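Side-chain contact in BPT4 GENE 59 helicase assembly protein (Enterobacteria phage T4, PDB 1C1K), which loads the replicative helicase onto fork DNA covered by single-stranded DNA-binding protein during viral replication, recombination and repair: residues N154-S157 with F158-I162. Numbering follows the deposited sequence.
Sequences NIIS and FETFI
S157 is the N-cap of helix 158-168: its side chain caps T160 N, and its carbonyl starts the main-chain bonding. Its OG accepts from T160 N at 3.2 Å in a fairly straight bond (N-H...O 157°). A chi1 of 68° sets OG in the cleft between its own N and C, facing T160 N. One residue further on, F161 N donates to S157 O at 3.0 Å, the first regular backbone bond of the helix. A water 2.7 Å from S157 OG gives that hydroxyl a second partner and also donates a weak bond to E159 OE1. The E159 chain bends at chi2 (83°), bringing OE1 back to 3.5 Å from S157 CB, while OE2 is taken by the hydroxyls of Y193 and Y102. OD1 of D116, on helix 109-126, bonds both S157 N and T160 OG1, satisfying the N-cap amide and the T160 hydroxyl. The apolar part of the contact is I156, whose CD1 meets the edge of the F161 ring at CD2, 4.2 Å away, and whose CB rests against T160 CG2. N154 ends helix 146-152 in a Schellman motif, and three residues later S157 is the N-cap of the next helix, a serine cap with the classic side-chain bond to N3, joining two helices of the C-terminal part of this largely helical protein.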
ATOM      1  N   ASN A 154      -8.384   9.441   3.981  1.00 13.24           N
ATOM      2  CA  ASN A 154      -8.179   9.214   2.557  1.00 15.00           C
ATOM      3  C   ASN A 154      -7.877  10.499   1.780  1.00 15.00           C
ATOM      4  O   ASN A 154      -8.176  10.601   0.586  1.00 14.48           O
ATOM      5  CB  ASN A 154      -9.402   8.515   1.953  1.00 17.40           C
ATOM      6  CG  ASN A 154      -9.161   8.044   0.534  1.00 20.27           C
ATOM      7  OD1 ASN A 154      -8.115   7.470   0.223  1.00 20.96           O
ATOM      8  ND2 ASN A 154     -10.130   8.289  -0.339  1.00 23.00           N
ATOM      9  N   ILE A 155      -7.280  11.475   2.462  1.00 12.58           N
ATOM     10  CA  ILE A 155      -6.908  12.733   1.824  1.00 12.31           C
ATOM     11  C   ILE A 155      -5.592  12.510   1.069  1.00 11.62           C
ATOM     12  O   ILE A 155      -5.323  13.157   0.057  1.00 12.31           O
ATOM     13  CB  ILE A 155      -6.752  13.863   2.876  1.00 13.38           C
ATOM     14  CG1 ILE A 155      -8.140  14.366   3.294  1.00 15.62           C
ATOM     15  CG2 ILE A 155      -5.950  15.018   2.302  1.00 11.10           C
ATOM     16  CD1 ILE A 155      -8.344  14.446   4.785  1.00 18.40           C
ATOM     17  N   ILE A 156      -4.779  11.582   1.574  1.00  9.57           N
ATOM     18  CA  ILE A 156      -3.514  11.223   0.946  1.00  7.94           C
ATOM     19  C   ILE A 156      -3.502   9.711   0.786  1.00  7.06           C
ATOM     20  O   ILE A 156      -4.230   9.004   1.477  1.00  7.30           O
ATOM     21  CB  ILE A 156      -2.284  11.674   1.786  1.00  7.96           C
ATOM     22  CG1 ILE A 156      -2.205  10.892   3.098  1.00  6.83           C
ATOM     23  CG2 ILE A 156      -2.357  13.177   2.034  1.00  7.29           C
ATOM     24  CD1 ILE A 156      -0.978  11.248   3.934  1.00  6.67           C
ATOM     25  N   SER A 157      -2.682   9.219  -0.132  1.00  6.96           N
ATOM     26  CA  SER A 157      -2.611   7.787  -0.402  1.00  8.26           C
ATOM     27  C   SER A 157      -1.555   7.042   0.405  1.00  9.10           C
ATOM     28  O   SER A 157      -0.712   7.646   1.077  1.00  9.18           O
ATOM     29  CB  SER A 157      -2.333   7.572  -1.888  1.00  6.90           C
ATOM     30  OG  SER A 157      -1.030   8.024  -2.198  1.00  7.79           O
ATOM     31  N   PHE A 158      -1.608   5.716   0.332  1.00  8.19           N
ATOM     32  CA  PHE A 158      -0.644   4.876   1.027  1.00  7.96           C
ATOM     33  C   PHE A 158       0.726   5.105   0.404  1.00  7.26           C
ATOM     34  O   PHE A 158       1.735   5.130   1.104  1.00  6.28           O
ATOM     35  CB  PHE A 158      -1.016   3.395   0.885  1.00  9.60           C
ATOM     36  CG  PHE A 158      -1.862   2.869   2.009  1.00 11.58           C
ATOM     37  CD1 PHE A 158      -3.226   3.131   2.050  1.00 14.06           C
ATOM     38  CD2 PHE A 158      -1.298   2.102   3.022  1.00 14.55           C
ATOM     39  CE1 PHE A 158      -4.017   2.636   3.081  1.00 15.77           C
ATOM     40  CE2 PHE A 158      -2.079   1.604   4.056  1.00 14.91           C
ATOM     41  CZ  PHE A 158      -3.442   1.871   4.086  1.00 15.11           C
ATOM     42  N   GLU A 159       0.769   5.275  -0.916  1.00  6.01           N
ATOM     43  CA  GLU A 159       2.042   5.492  -1.593  1.00  4.84           C
ATOM     44  C   GLU A 159       2.678   6.798  -1.117  1.00  5.13           C
ATOM     45  O   GLU A 159       3.892   6.867  -0.921  1.00  5.53           O
ATOM     46  CB  GLU A 159       1.852   5.504  -3.117  1.00  5.89           C
ATOM     47  CG  GLU A 159       1.459   4.145  -3.708  1.00  7.17           C
ATOM     48  CD  GLU A 159      -0.028   3.871  -3.602  1.00  8.59           C
ATOM     49  OE1 GLU A 159      -0.785   4.802  -3.257  1.00 10.43           O
ATOM     50  OE2 GLU A 159      -0.448   2.726  -3.862  1.00  8.84           O
ATOM     51  N   THR A 160       1.858   7.830  -0.930  1.00  4.95           N
ATOM     52  CA  THR A 160       2.364   9.111  -0.457  1.00  5.24           C
ATOM     53  C   THR A 160       2.900   8.948   0.961  1.00  4.86           C
ATOM     54  O   THR A 160       3.990   9.421   1.274  1.00  4.27           O
ATOM     55  CB  THR A 160       1.265  10.192  -0.463  1.00  4.80           C
ATOM     56  OG1 THR A 160       1.065  10.647  -1.805  1.00  5.48           O
ATOM     57  CG2 THR A 160       1.667  11.380   0.415  1.00  4.02           C
ATOM     58  N   PHE A 161       2.143   8.266   1.810  1.00  5.20           N
ATOM     59  CA  PHE A 161       2.570   8.046   3.189  1.00  5.09           C
ATOM     60  C   PHE A 161       3.919   7.325   3.209  1.00  6.64           C
ATOM     61  O   PHE A 161       4.836   7.707   3.947  1.00  5.63           O
ATOM     62  CB  PHE A 161       1.527   7.211   3.940  1.00  5.47           C
ATOM     63  CG  PHE A 161       1.623   7.321   5.442  1.00  6.57           C
ATOM     64  CD1 PHE A 161       2.535   6.545   6.156  1.00  6.55           C
ATOM     65  CD2 PHE A 161       0.798   8.204   6.143  1.00  6.91           C
ATOM     66  CE1 PHE A 161       2.626   6.645   7.548  1.00  6.94           C
ATOM     67  CE2 PHE A 161       0.879   8.312   7.536  1.00  7.03           C
ATOM     68  CZ  PHE A 161       1.797   7.529   8.238  1.00  6.72           C
ATOM     69  N   ILE A 162       4.056   6.290   2.386  1.00  5.04           N
ATOM     70  CA  ILE A 162       5.299   5.538   2.358  1.00  5.75           C
ATOM     71  C   ILE A 162       6.425   6.340   1.714  1.00  5.48           C
ATOM     72  O   ILE A 162       7.587   6.199   2.087  1.00  6.66           O
ATOM     73  CB  ILE A 162       5.098   4.174   1.658  1.00  7.28           C
ATOM     74  CG1 ILE A 162       4.159   3.311   2.510  1.00  7.41           C
ATOM     75  CG2 ILE A 162       6.434   3.450   1.499  1.00  7.46           C
ATOM     76  CD1 ILE A 162       3.564   2.123   1.778  1.00  8.82           C
TER
HETATM   77  O   HOH W   1      -0.458   7.836  -4.802  1.00 14.93           O